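Local coordinates for protein PHOX (Pseudomonas fluorescens, PDB 4AMF) that hydrolyses phosphate monoesters as an alkaline phosphatase, using a cofactor of oxo-bridged iron and calcium ions in a beta-propeller, at residues H268-L273 with P382-V387; D288-F293 with T399-R404; T377-P382 with G413-E418. All blocks are in the same frame, centred on the assembly; numbering follows the deposited sequence.

All three contacts lie along one route from the metal cluster to the outer loops. Contact 1 holds Glu269 and Glu383, which bind one iron of the cofactor. Contact 2 adds Asp288 to that iron, and Asp288 OD2 lies 2.9 Å from Glu383 OE2. It also places Arg290 beside the ribose of the bound substrate analogue. Contact 3 is further out, but its Arg381 reaches the phosphates and Asp288. The centres of contacts 2 and 3 are about 7 Å apart, and that of contact 1 is about 15 and 16 Å from them. The salt bridge from Arg404 NE to Asp380 OD1, 2.7 Å long, ties contact 2 to contact 3. Contacts 1 and 3 share Pro382.

Contact 1: residues H268-L273 with P382-V387; sequences HENAAL and PEWIVV. With CA (calcium ion), chain F; CA (calcium ion), chain G; FEO (mu-oxo-diiron), chain I; ACP (phosphomethylphosphonic acid adenylate ester), chain C.
Glu269 and Glu383 meet at the iron–calcium cofactor, each from its own strand. Glu269 OE1 binds the iron FE2 at 2.1 Å, and its OE2 binds a calcium ion at 2.3 Å. Glu383 OE2 binds the same iron, also at 2.1 Å. Both carboxylate oxygens of Glu383 hold a second calcium ion. Glu269 OE1 and Glu383 OE2 are only 3.0 Å apart. The shared metal charge probably offsets their repulsion. Glu269 has CG anti to its own N (chi1 -178°) and then bends at chi2, which carries the carboxylate to the metals. Its OE2 also lies at the edge of the Trp384 indole, 3.2 Å from CD1. Trp384 NE1 donates to a water on the calcium ion that Glu269 binds, a second-shell link.

Asn270 does the work of a backbone pair. Its ND2 donates to Ile385 O at 2.9 Å in a nearly straight bond (173°), and this acceptor lies in the amide plane. Its OD1 accepts from Ile385 N, which sits above the carbonyl plane. One side chain thus grips both polar backbone atoms of Ile385. Another water accepts from Asn270 N and sits between the strands, 2.8 Å from both Asn270 OD1 and Glu383 O.

Further along, Ala272 CB packs on Ile385 CG2 at 3.9 Å and also meets Val387 CG2.

The strands run side by side, 9° from parallel, as expected of inner strands in adjacent propeller blades. Strand 280-287 bonds to 268-273, and strand 394-398 to 382-387. Strand 174-179 packs here, through Cys175 on Glu269 and Ala176 on Asn270 and Trp384.

Contact 2: residues D288-F293 with T399-R404; sequences DERGEF and TNNAKR. With ACP (phosphomethylphosphonic acid adenylate ester), chain C; FEO (mu-oxo-diiron), chain I.
The guanidinium of Arg290 and the amide of Asn401 are turned 30° apart, with Asn401 OD1 at the guanidinium edge, near its plane. No hydrogen bond joins the segments directly; two waters make the polar links. One lies in the guanidinium plane at the edge and accepts from Arg290 NH1 at 3.1 Å. The same water donates to Asn400 OD1 and accepts from Ala402 N. Lys403 CG and the ribose O4' of the bound analogue approach the guanidinium obliquely.

The aliphatic part of Arg290 makes the direct touch. Its CD lies 3.1 Å from Asn401 OD1 and 3.9 Å from Lys403 CG. The Lys403 chain is extended and crosses Arg290 at about a right angle. The second water accepts from both Arg290 NE and Lys403 NZ, so it bridges two cationic groups held 4.9 Å apart. The Arg290 chain runs straight to CD and then bends (chi3 -81°). That bend sets NH1 and NH2 beside the sugar, each 3.4 Å from O4'.

Asn401 OD1 also accepts from Lys403 N at 3.0 Å, with the donor well above the carbonyl plane. This is an Asx turn, and it overlaps a type I turn from Asn401 to Arg404. The amide's other end, ND2, bonds Gln409 and also Asp380, which ties the loop to contact 3. On the opposing segment a type II turn runs from Glu289 to Glu292, with Gly291 at positive phi.

The segments form part of the substrate pocket of this PhoX phosphatase: Asp288 OD2 binds the iron FE2 at 2.1 Å, and Arg290 lies beside the ribose.

Contact 3: residues T377-P382 with G413-E418; sequences TRMDRP and GPNPRE. With ACP (phosphomethylphosphonic acid adenylate ester), chain C.
Asp380 and Asn415 make the polar core of this contact. Asp380 N donates to Asn415 OD1 at 2.9 Å. The bond is bent (144°), and the donor sits above the carbonyl plane. The two side chains slide past each other in opposite directions, the carboxylate and amide planes 59° apart. Asn415 OD1 lies 3.1 Å from Asp380 CG without bonding to the carboxylate. That group has a salt bridge to Arg404 and hydrogen bonds to Asn401 and Asn420. A water bridges the segments too, donating to Asp380 OD2 at 2.6 Å and accepting from Arg417 N.

Apolar packing is slight. Met379 is bent at chi2 and chi3, which brings CE to within 3.9 Å of Pro414 CG. Its SD lies 3.7 Å from Asn415 ND2.

The ligand contacts belong to Arg381, which turns away from 413-418. Its NH2 donates to O1B of the analogue at 2.7 Å, almost straight (175°). The analogue's O3G lies at the guanidinium edge, in plane, and its ribose O3' over one face. NE makes a salt bridge to Asp288, and NH1 bonds Asn400. A leucine in its place would probably leave the phosphate oxygens and the Asp288 carboxylate without this cationic mate.

Asp380 centres an inverse gamma turn, closed by a weak Arg381 N to Met379 O bond. The turn joins an outer loop contact to the phosphate-binding side of the phosphatase pocket.

Contact 1: residues H268-L273 with P382-V387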
loop_
_atom_site.group_PDB
_atom_site.type_symbol
_atom_site.label_atom_id
_atom_site.label_comp_id
_atom_site.label_asym_id
_atom_site.label_seq_id
_atom_site.Cartn_x
_atom_site.Cartn_y
_atom_site.Cartn_z
ATOM N N HIS A 268 4.580 5.634 -3.822
ATOM C CA HIS A 268 4.362 5.310 -2.421
ATOM C C HIS A 268 3.506 4.094 -2.190
ATOM O O HIS A 268 2.384 4.071 -2.677
ATOM C CB HIS A 268 3.689 6.502 -1.701
ATOM C CG HIS A 268 4.555 7.690 -1.518
ATOM N ND1 HIS A 268 5.347 7.843 -0.409
ATOM C CD2 HIS A 268 4.639 8.811 -2.263
ATOM C CE1 HIS A 268 5.926 9.028 -0.530
ATOM N NE2 HIS A 268 5.495 9.671 -1.594
ATOM N N GLU A 269 4.014 3.088 -1.454
ATOM C CA GLU A 269 3.219 1.929 -1.088
ATOM C C GLU A 269 2.452 2.191 0.223
ATOM O O GLU A 269 1.258 2.324 0.186
ATOM C CB GLU A 269 4.076 0.672 -0.939
ATOM C CG GLU A 269 3.250 -0.562 -0.607
ATOM C CD GLU A 269 2.931 -1.475 -1.757
ATOM O OE1 GLU A 269 3.517 -1.296 -2.851
ATOM O OE2 GLU A 269 2.025 -2.329 -1.579
ATOM N N ASN A 270 3.137 2.306 1.374
ATOM C CA ASN A 270 2.463 2.595 2.640
ATOM C C ASN A 270 3.331 3.558 3.442
ATOM O O ASN A 270 4.374 4.017 2.947
ATOM C CB ASN A 270 2.101 1.330 3.430
ATOM C CG ASN A 270 3.128 0.841 4.400
ATOM O OD1 ASN A 270 4.331 0.963 4.148
ATOM N ND2 ASN A 270 2.682 0.252 5.525
ATOM N N ALA A 271 2.854 3.925 4.627
ATOM C CA ALA A 271 3.525 4.903 5.468
ATOM C C ALA A 271 3.505 4.418 6.877
ATOM O O ALA A 271 2.427 4.355 7.470
ATOM C CB ALA A 271 2.787 6.224 5.347
ATOM N N ALA A 272 4.650 3.934 7.388
ATOM C CA ALA A 272 4.689 3.344 8.713
ATOM C C ALA A 272 5.109 4.365 9.719
ATOM O O ALA A 272 6.220 4.875 9.620
ATOM C CB ALA A 272 5.663 2.182 8.740
ATOM N N LEU A 273 4.306 4.564 10.754
ATOM C CA LEU A 273 4.579 5.559 11.769
ATOM C C LEU A 273 5.399 5.041 12.925
ATOM O O LEU A 273 5.126 3.963 13.437
ATOM C CB LEU A 273 3.260 6.158 12.338
ATOM C CG LEU A 273 2.752 7.432 11.655
ATOM C CD1 LEU A 273 3.599 8.627 12.010
ATOM C CD2 LEU A 273 2.586 7.253 10.199
ATOM N N PRO A 382 10.336 -2.480 -2.679
ATOM C CA PRO A 382 9.775 -2.314 -1.340
ATOM C C PRO A 382 8.262 -2.104 -1.407
ATOM O O PRO A 382 7.795 -1.186 -2.094
ATOM C CB PRO A 382 10.528 -1.109 -0.749
ATOM C CG PRO A 382 11.336 -0.530 -1.861
ATOM C CD PRO A 382 11.189 -1.362 -3.104
ATOM N N GLU A 383 7.512 -2.925 -0.678
ATOM C CA GLU A 383 6.081 -2.737 -0.551
ATOM C C GLU A 383 5.796 -2.307 0.895
ATOM O O GLU A 383 6.326 -1.258 1.286
ATOM C CB GLU A 383 5.264 -3.899 -1.128
ATOM C CG GLU A 383 5.375 -3.938 -2.649
ATOM C CD GLU A 383 4.266 -4.693 -3.369
ATOM O OE1 GLU A 383 4.362 -5.930 -3.410
ATOM O OE2 GLU A 383 3.268 -4.081 -3.820
ATOM N N TRP A 384 4.982 -2.999 1.675
ATOM C CA TRP A 384 4.605 -2.482 2.979
ATOM C C TRP A 384 5.738 -2.523 3.972
ATOM O O TRP A 384 6.492 -3.500 4.028
ATOM C CB TRP A 384 3.396 -3.220 3.572
ATOM C CG TRP A 384 2.116 -3.010 2.854
ATOM C CD1 TRP A 384 1.920 -3.101 1.515
ATOM C CD2 TRP A 384 0.811 -3.032 3.450
ATOM N NE1 TRP A 384 0.575 -3.047 1.227
ATOM C CE2 TRP A 384 -0.127 -3.116 2.396
ATOM C CE3 TRP A 384 0.344 -3.008 4.773
ATOM C CZ2 TRP A 384 -1.489 -3.164 2.622
ATOM C CZ3 TRP A 384 -1.004 -3.179 4.993
ATOM C CH2 TRP A 384 -1.910 -3.180 3.926
ATOM N N ILE A 385 5.728 -1.538 4.878
ATOM C CA ILE A 385 6.609 -1.406 6.024
ATOM C C ILE A 385 5.730 -1.367 7.304
ATOM O O ILE A 385 4.714 -0.649 7.329
ATOM C CB ILE A 385 7.494 -0.160 5.936
ATOM C CG1 ILE A 385 8.294 -0.154 4.599
ATOM C CG2 ILE A 385 8.409 -0.062 7.153
ATOM C CD1 ILE A 385 9.131 0.975 4.398
ATOM N N VAL A 386 6.118 -2.109 8.344
ATOM C CA VAL A 386 5.449 -2.054 9.645
ATOM C C VAL A 386 6.489 -1.938 10.744
ATOM O O VAL A 386 7.619 -2.393 10.584
ATOM C CB VAL A 386 4.478 -3.208 9.907
ATOM C CG1 VAL A 386 3.330 -3.160 8.933
ATOM C CG2 VAL A 386 5.171 -4.544 9.816
ATOM N N VAL A 387 6.074 -1.362 11.869
ATOM C CA VAL A 387 6.900 -1.145 13.045
ATOM C C VAL A 387 6.308 -1.968 14.187
ATOM O O VAL A 387 5.125 -1.829 14.502
ATOM C CB VAL A 387 7.053 0.332 13.423
ATOM C CG1 VAL A 387 7.928 0.489 14.649
ATOM C CG2 VAL A 387 7.634 1.117 12.245
HETATM CA CA CA F . 0.618 -3.844 -2.575
HETATM CA CA CA G . 2.337 -6.094 -5.114
HETATM FE FE1 FEO I . -0.214 -1.255 -4.959
HETATM FE FE2 FEO I . 3.022 -2.166 -4.653
HETATM O O FEO I . 1.142 -2.380 -4.169
HETATM P PG ACP C . 1.142 -3.500 -6.851
HETATM O O1G ACP C . 0.579 -4.679 -5.946
HETATM O O2G ACP C . 0.066 -2.259 -6.810
HETATM O O3G ACP C . 2.591 -3.103 -6.421
HETATM P PB ACP C . 1.778 -5.753 -8.583
HETATM O O1B ACP C . 2.794 -6.093 -7.567
HETATM O O2B ACP C . 0.472 -6.571 -8.699
HETATM C C3B ACP C . 1.354 -4.052 -8.522
HETATM P PA ACP C . 2.364 -6.481 -11.348
HETATM O O1A ACP C . 1.169 -5.842 -11.941
HETATM O O2A ACP C . 2.581 -7.960 -11.419
HETATM O O3A ACP C . 2.614 -5.987 -9.892
HETATM O "O5'" ACP C . 3.707 -5.901 -12.120
HETATM C "C5'" ACP C . 5.022 -6.076 -11.568
HETATM C "C4'" ACP C . 5.726 -4.751 -11.427
HETATM O "O4'" ACP C . 6.043 -4.247 -12.740
HETATM C "C3'" ACP C . 5.011 -3.613 -10.703
HETATM O "O3'" ACP C . 5.952 -2.858 -9.937
HETATM C "C2'" ACP C . 4.380 -2.827 -11.853
HETATM O "O2'" ACP C . 4.161 -1.473 -11.480
HETATM C "C1'" ACP C . 5.434 -2.985 -12.954
HETATM N N9 ACP C . 4.916 -2.958 -14.317
HETATM C C8 ACP C . 3.723 -3.460 -14.771
HETATM N N7 ACP C . 3.528 -3.299 -16.057
HETATM C C5 ACP C . 4.672 -2.640 -16.482
HETATM C C6 ACP C . 5.060 -2.119 -17.735
HETATM N N6 ACP C . 4.274 -2.117 -18.816
HETATM N N1 ACP C . 6.264 -1.506 -17.815
HETATM C C2 ACP C . 7.010 -1.405 -16.708
HETATM N N3 ACP C . 6.735 -1.836 -15.471
HETATM C C4 ACP C . 5.545 -2.439 -15.424
HETATM O O HOH W 1 5.952 1.390 1.948
HETATM O O HOH W 2 -0.999 -2.431 -1.100
HETATM O O HOH W 3 -1.284 -5.345 -2.121
HETATM O O HOH W 4 -1.480 -2.969 -3.988
HETATM O O HOH W 5 3.541 -8.061 -5.123
#

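Contact 2: residues D288-F293 with T399-R404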
loop_
_atom_site.group_PDB
_atom_site.type_symbol
_atom_site.label_atom_id
_atom_site.label_comp_id
_atom_site.label_asym_id
_atom_site.label_seq_id
_atom_site.Cartn_x
_atom_site.Cartn_y
_atom_site.Cartn_z
ATOM N N ASP A 288 7.546 1.562 -4.580
ATOM C CA ASP A 288 7.399 0.247 -5.181
ATOM C C ASP A 288 7.629 0.209 -6.679
ATOM O O ASP A 288 6.705 0.224 -7.497
ATOM C CB ASP A 288 6.100 -0.417 -4.810
ATOM C CG ASP A 288 6.043 -1.834 -5.356
ATOM O OD1 ASP A 288 7.089 -2.355 -5.760
ATOM O OD2 ASP A 288 4.959 -2.381 -5.431
ATOM N N GLU A 289 8.873 0.059 -7.004
ATOM C CA GLU A 289 9.325 -0.142 -8.383
ATOM C C GLU A 289 10.656 -0.894 -8.358
ATOM O O GLU A 289 11.509 -0.624 -7.502
ATOM C CB GLU A 289 9.408 1.159 -9.183
ATOM C CG GLU A 289 9.737 0.934 -10.650
ATOM C CD GLU A 289 9.568 2.157 -11.529
ATOM O OE1 GLU A 289 8.746 3.037 -11.168
ATOM O OE2 GLU A 289 10.243 2.232 -12.588
ATOM N N ARG A 290 10.824 -1.867 -9.242
ATOM C CA ARG A 290 12.093 -2.594 -9.297
ATOM C C ARG A 290 13.299 -1.619 -9.297
ATOM O O ARG A 290 13.380 -0.713 -10.119
ATOM C CB ARG A 290 12.186 -3.440 -10.568
ATOM C CG ARG A 290 11.325 -4.684 -10.595
ATOM C CD ARG A 290 11.570 -5.463 -11.880
ATOM N NE ARG A 290 10.827 -4.900 -12.996
ATOM C CZ ARG A 290 9.576 -5.218 -13.323
ATOM N NH1 ARG A 290 8.894 -6.111 -12.607
ATOM N NH2 ARG A 290 8.996 -4.643 -14.356
ATOM N N GLY A 291 14.180 -1.811 -8.347
ATOM C CA GLY A 291 15.405 -1.050 -8.234
ATOM C C GLY A 291 15.261 0.352 -7.659
ATOM O O GLY A 291 16.207 1.148 -7.740
ATOM N N GLU A 292 14.124 0.648 -7.018
ATOM C CA GLU A 292 13.918 1.928 -6.335
ATOM C C GLU A 292 14.209 1.796 -4.821
ATOM O O GLU A 292 14.768 0.783 -4.368
ATOM C CB GLU A 292 12.543 2.530 -6.693
ATOM C CG GLU A 292 12.486 3.008 -8.132
ATOM C CD GLU A 292 13.346 4.193 -8.541
ATOM O OE1 GLU A 292 13.941 4.880 -7.669
ATOM O OE2 GLU A 292 13.420 4.437 -9.769
ATOM N N PHE A 293 13.937 2.844 -4.036
ATOM C CA PHE A 293 14.440 2.983 -2.684
ATOM C C PHE A 293 13.459 2.957 -1.521
ATOM O O PHE A 293 12.260 2.914 -1.724
ATOM C CB PHE A 293 15.276 4.265 -2.629
ATOM C CG PHE A 293 16.223 4.483 -3.786
ATOM C CD1 PHE A 293 17.188 3.540 -4.103
ATOM C CD2 PHE A 293 16.204 5.660 -4.497
ATOM C CE1 PHE A 293 18.082 3.757 -5.167
ATOM C CE2 PHE A 293 17.108 5.887 -5.548
ATOM C CZ PHE A 293 18.048 4.939 -5.864
ATOM N N THR A 399 9.052 -7.442 -2.549
ATOM C CA THR A 399 8.130 -8.411 -3.145
ATOM C C THR A 399 8.693 -9.331 -4.182
ATOM O O THR A 399 8.375 -10.523 -4.170
ATOM C CB THR A 399 6.815 -7.763 -3.569
ATOM O OG1 THR A 399 5.793 -8.783 -3.624
ATOM C CG2 THR A 399 6.929 -7.005 -4.833
ATOM N N ASN A 400 9.544 -8.804 -5.047
ATOM C CA ASN A 400 10.259 -9.567 -6.074
ATOM C C ASN A 400 11.084 -8.581 -6.864
ATOM O O ASN A 400 10.947 -7.372 -6.665
ATOM C CB ASN A 400 9.290 -10.345 -7.031
ATOM C CG ASN A 400 8.109 -9.573 -7.535
ATOM O OD1 ASN A 400 8.261 -8.599 -8.279
ATOM N ND2 ASN A 400 6.901 -10.051 -7.251
ATOM N N ASN A 401 11.932 -9.073 -7.769
ATOM C CA ASN A 401 12.657 -8.244 -8.711
ATOM C C ASN A 401 13.238 -9.103 -9.820
ATOM O O ASN A 401 14.381 -9.557 -9.716
ATOM C CB ASN A 401 13.756 -7.410 -8.078
ATOM C CG ASN A 401 14.385 -6.453 -9.072
ATOM O OD1 ASN A 401 14.052 -6.406 -10.256
ATOM N ND2 ASN A 401 15.312 -5.654 -8.587
ATOM N N ALA A 402 12.430 -9.326 -10.848
ATOM C CA ALA A 402 12.822 -10.111 -12.023
ATOM C C ALA A 402 14.098 -9.575 -12.705
ATOM O O ALA A 402 14.789 -10.338 -13.395
ATOM C CB ALA A 402 11.675 -10.176 -13.018
ATOM N N LYS A 403 14.418 -8.270 -12.525
ATOM C CA LYS A 403 15.621 -7.665 -13.124
ATOM C C LYS A 403 16.833 -7.652 -12.191
ATOM O O LYS A 403 17.843 -7.093 -12.580
ATOM C CB LYS A 403 15.334 -6.250 -13.593
ATOM C CG LYS A 403 14.256 -6.134 -14.653
ATOM C CD LYS A 403 14.238 -4.676 -15.090
ATOM C CE LYS A 403 13.299 -4.310 -16.206
ATOM N NZ LYS A 403 13.501 -2.885 -16.586
ATOM N N ARG A 404 16.770 -8.204 -10.958
ATOM C CA ARG A 404 17.962 -8.208 -10.104
ATOM C C ARG A 404 19.074 -9.000 -10.840
ATOM O O ARG A 404 18.797 -10.076 -11.395
ATOM C CB ARG A 404 17.661 -8.851 -8.755
ATOM C CG ARG A 404 18.826 -8.936 -7.759
ATOM C CD ARG A 404 19.480 -7.612 -7.423
ATOM N NE ARG A 404 18.534 -6.665 -6.843
ATOM C CZ ARG A 404 18.844 -5.443 -6.423
ATOM N NH1 ARG A 404 20.089 -4.988 -6.530
ATOM N NH2 ARG A 404 17.910 -4.660 -5.906
HETATM P PG ACP C . 1.142 -3.500 -6.851
HETATM O O1G ACP C . 0.579 -4.679 -5.946
HETATM O O2G ACP C . 0.066 -2.259 -6.810
HETATM O O3G ACP C . 2.591 -3.103 -6.421
HETATM P PB ACP C . 1.778 -5.753 -8.583
HETATM O O1B ACP C . 2.794 -6.093 -7.567
HETATM O O2B ACP C . 0.472 -6.571 -8.699
HETATM C C3B ACP C . 1.354 -4.052 -8.522
HETATM P PA ACP C . 2.364 -6.481 -11.348
HETATM O O1A ACP C . 1.169 -5.842 -11.941
HETATM O O2A ACP C . 2.581 -7.960 -11.419
HETATM O O3A ACP C . 2.614 -5.987 -9.892
HETATM O "O5'" ACP C . 3.707 -5.901 -12.120
HETATM C "C5'" ACP C . 5.022 -6.076 -11.568
HETATM C "C4'" ACP C . 5.726 -4.751 -11.427
HETATM O "O4'" ACP C . 6.043 -4.247 -12.740
HETATM C "C3'" ACP C . 5.011 -3.613 -10.703
HETATM O "O3'" ACP C . 5.952 -2.858 -9.937
HETATM C "C2'" ACP C . 4.380 -2.827 -11.853
HETATM O "O2'" ACP C . 4.161 -1.473 -11.480
HETATM C "C1'" ACP C . 5.434 -2.985 -12.954
HETATM N N9 ACP C . 4.916 -2.958 -14.317
HETATM C C8 ACP C . 3.723 -3.460 -14.771
HETATM N N7 ACP C . 3.528 -3.299 -16.057
HETATM C C5 ACP C . 4.672 -2.640 -16.482
HETATM C C6 ACP C . 5.060 -2.119 -17.735
HETATM N N6 ACP C . 4.274 -2.117 -18.816
HETATM N N1 ACP C . 6.264 -1.506 -17.815
HETATM C C2 ACP C . 7.010 -1.405 -16.708
HETATM N N3 ACP C . 6.735 -1.836 -15.471
HETATM C C4 ACP C . 5.545 -2.439 -15.424
HETATM FE FE1 FEO I . -0.214 -1.255 -4.959
HETATM FE FE2 FEO I . 3.022 -2.166 -4.653
HETATM O O FEO I . 1.142 -2.380 -4.169
HETATM O O HOH W 6 9.673 -8.300 -10.529
HETATM O O HOH W 7 11.761 -2.328 -14.137
HETATM O O HOH W 4 -1.480 -2.969 -3.988
#

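Contact 3: residues T377-P382 with G413-E418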
loop_
_atom_site.group_PDB
_atom_site.type_symbol
_atom_site.label_atom_id
_atom_site.label_comp_id
_atom_site.label_asym_id
_atom_site.label_seq_id
_atom_site.Cartn_x
_atom_site.Cartn_y
_atom_site.Cartn_z
ATOM N N THR A 377 20.596 2.623 -1.972
ATOM C CA THR A 377 20.658 1.257 -2.483
ATOM C C THR A 377 19.389 0.935 -3.271
ATOM O O THR A 377 18.301 0.963 -2.701
ATOM C CB THR A 377 20.835 0.266 -1.362
ATOM O OG1 THR A 377 22.008 0.590 -0.614
ATOM C CG2 THR A 377 20.934 -1.169 -1.856
ATOM N N ARG A 378 19.550 0.444 -4.493
ATOM C CA ARG A 378 18.420 0.017 -5.341
ATOM C C ARG A 378 17.897 -1.292 -4.754
ATOM O O ARG A 378 18.677 -2.213 -4.518
ATOM C CB ARG A 378 18.872 -0.136 -6.781
ATOM C CG ARG A 378 19.388 1.146 -7.419
ATOM C CD ARG A 378 19.710 0.946 -8.879
ATOM N NE ARG A 378 18.488 0.829 -9.670
ATOM C CZ ARG A 378 18.435 0.638 -10.981
ATOM N NH1 ARG A 378 19.555 0.491 -11.686
ATOM N NH2 ARG A 378 17.266 0.576 -11.598
ATOM N N MET A 379 16.564 -1.371 -4.498
ATOM C CA MET A 379 15.957 -2.475 -3.787
ATOM C C MET A 379 15.003 -3.279 -4.630
ATOM O O MET A 379 14.477 -2.817 -5.645
ATOM C CB MET A 379 15.167 -1.951 -2.559
ATOM C CG MET A 379 15.972 -1.073 -1.606
ATOM S SD MET A 379 17.360 -1.972 -0.870
ATOM C CE MET A 379 16.451 -3.024 0.245
ATOM N N ASP A 380 14.765 -4.528 -4.161
ATOM C CA ASP A 380 13.806 -5.420 -4.821
ATOM C C ASP A 380 12.363 -5.079 -4.478
ATOM O O ASP A 380 11.691 -5.824 -3.765
ATOM C CB ASP A 380 14.082 -6.892 -4.452
ATOM C CG ASP A 380 15.340 -7.491 -5.032
ATOM O OD1 ASP A 380 15.982 -6.826 -5.864
ATOM O OD2 ASP A 380 15.664 -8.646 -4.672
ATOM N N ARG A 381 11.864 -3.965 -5.004
ATOM C CA ARG A 381 10.461 -3.583 -4.845
ATOM C C ARG A 381 9.936 -3.511 -3.423
ATOM O O ARG A 381 9.190 -4.381 -2.963
ATOM C CB ARG A 381 9.568 -4.504 -5.669
ATOM C CG ARG A 381 9.723 -4.319 -7.161
ATOM C CD ARG A 381 8.673 -5.108 -7.868
ATOM N NE ARG A 381 7.351 -4.582 -7.518
ATOM C CZ ARG A 381 6.199 -5.226 -7.675
ATOM N NH1 ARG A 381 6.170 -6.431 -8.238
ATOM N NH2 ARG A 381 5.061 -4.662 -7.295
ATOM N N PRO A 382 10.336 -2.480 -2.679
ATOM C CA PRO A 382 9.775 -2.314 -1.340
ATOM C C PRO A 382 8.262 -2.104 -1.407
ATOM O O PRO A 382 7.795 -1.186 -2.094
ATOM C CB PRO A 382 10.528 -1.109 -0.749
ATOM C CG PRO A 382 11.336 -0.530 -1.861
ATOM C CD PRO A 382 11.189 -1.362 -3.104
ATOM N N GLY A 413 23.756 -8.113 -0.377
ATOM C CA GLY A 413 23.123 -7.758 0.895
ATOM C C GLY A 413 21.667 -8.147 0.988
ATOM O O GLY A 413 21.368 -9.337 0.936
ATOM N N PRO A 414 20.726 -7.173 1.098
ATOM C CA PRO A 414 19.304 -7.546 1.263
ATOM C C PRO A 414 18.592 -7.984 -0.020
ATOM O O PRO A 414 17.406 -8.281 0.034
ATOM C CB PRO A 414 18.696 -6.299 1.895
ATOM C CG PRO A 414 19.493 -5.180 1.320
ATOM C CD PRO A 414 20.913 -5.712 1.218
ATOM N N ASN A 415 19.279 -8.003 -1.177
ATOM C CA ASN A 415 18.735 -8.417 -2.470
ATOM C C ASN A 415 19.695 -9.510 -2.977
ATOM O O ASN A 415 20.509 -9.262 -3.862
ATOM C CB ASN A 415 18.720 -7.237 -3.429
ATOM C CG ASN A 415 18.001 -6.032 -2.856
ATOM O OD1 ASN A 415 16.771 -6.027 -2.704
ATOM N ND2 ASN A 415 18.773 -5.066 -2.354
ATOM N N PRO A 416 19.615 -10.699 -2.383
ATOM C CA PRO A 416 20.652 -11.723 -2.618
ATOM C C PRO A 416 20.538 -12.649 -3.818
ATOM O O PRO A 416 21.431 -13.500 -3.992
ATOM C CB PRO A 416 20.569 -12.538 -1.348
ATOM C CG PRO A 416 19.103 -12.525 -1.002
ATOM C CD PRO A 416 18.743 -11.099 -1.256
ATOM N N ARG A 417 19.454 -12.569 -4.589
ATOM C CA ARG A 417 19.238 -13.471 -5.718
ATOM C C ARG A 417 18.956 -12.732 -7.014
ATOM O O ARG A 417 18.097 -11.853 -7.069
ATOM C CB ARG A 417 18.046 -14.390 -5.422
ATOM C CG ARG A 417 18.241 -15.286 -4.187
ATOM C CD ARG A 417 17.041 -16.155 -3.885
ATOM N NE ARG A 417 15.859 -15.356 -3.550
ATOM C CZ ARG A 417 14.714 -15.856 -3.082
ATOM N NH1 ARG A 417 14.576 -17.165 -2.900
ATOM N NH2 ARG A 417 13.703 -15.051 -2.786
ATOM N N GLU A 418 19.613 -13.144 -8.101
ATOM C CA GLU A 418 19.313 -12.626 -9.431
ATOM C C GLU A 418 17.913 -13.130 -9.835
ATOM O O GLU A 418 17.496 -14.165 -9.298
ATOM C CB GLU A 418 20.344 -13.132 -10.461
ATOM C CG GLU A 418 20.208 -14.621 -10.770
ATOM C CD GLU A 418 21.235 -15.210 -11.710
ATOM O OE1 GLU A 418 22.027 -14.434 -12.293
ATOM O OE2 GLU A 418 21.188 -16.443 -11.930
HETATM P PG ACP C . 1.142 -3.500 -6.851
HETATM O O1G ACP C . 0.579 -4.679 -5.946
HETATM O O2G ACP C . 0.066 -2.259 -6.810
HETATM O O3G ACP C . 2.591 -3.103 -6.421
HETATM P PB ACP C . 1.778 -5.753 -8.583
HETATM O O1B ACP C . 2.794 -6.093 -7.567
HETATM O O2B ACP C . 0.472 -6.571 -8.699
HETATM C C3B ACP C . 1.354 -4.052 -8.522
HETATM P PA ACP C . 2.364 -6.481 -11.348
HETATM O O1A ACP C . 1.169 -5.842 -11.941
HETATM O O2A ACP C . 2.581 -7.960 -11.419
HETATM O O3A ACP C . 2.614 -5.987 -9.892
HETATM O "O5'" ACP C . 3.707 -5.901 -12.120
HETATM C "C5'" ACP C . 5.022 -6.076 -11.568
HETATM C "C4'" ACP C . 5.726 -4.751 -11.427
HETATM O "O4'" ACP C . 6.043 -4.247 -12.740
HETATM C "C3'" ACP C . 5.011 -3.613 -10.703
HETATM O "O3'" ACP C . 5.952 -2.858 -9.937
HETATM C "C2'" ACP C . 4.380 -2.827 -11.853
HETATM O "O2'" ACP C . 4.161 -1.473 -11.480
HETATM C "C1'" ACP C . 5.434 -2.985 -12.954
HETATM N N9 ACP C . 4.916 -2.958 -14.317
HETATM C C8 ACP C . 3.723 -3.460 -14.771
HETATM N N7 ACP C . 3.528 -3.299 -16.057
HETATM C C5 ACP C . 4.672 -2.640 -16.482
HETATM C C6 ACP C . 5.060 -2.119 -17.735
HETATM N N6 ACP C . 4.274 -2.117 -18.816
HETATM N N1 ACP C . 6.264 -1.506 -17.815
HETATM C C2 ACP C . 7.010 -1.405 -16.708
HETATM N N3 ACP C . 6.735 -1.836 -15.471
HETATM C C4 ACP C . 5.545 -2.439 -15.424
HETATM O O HOH W 8 17.253 -10.714 -4.795
#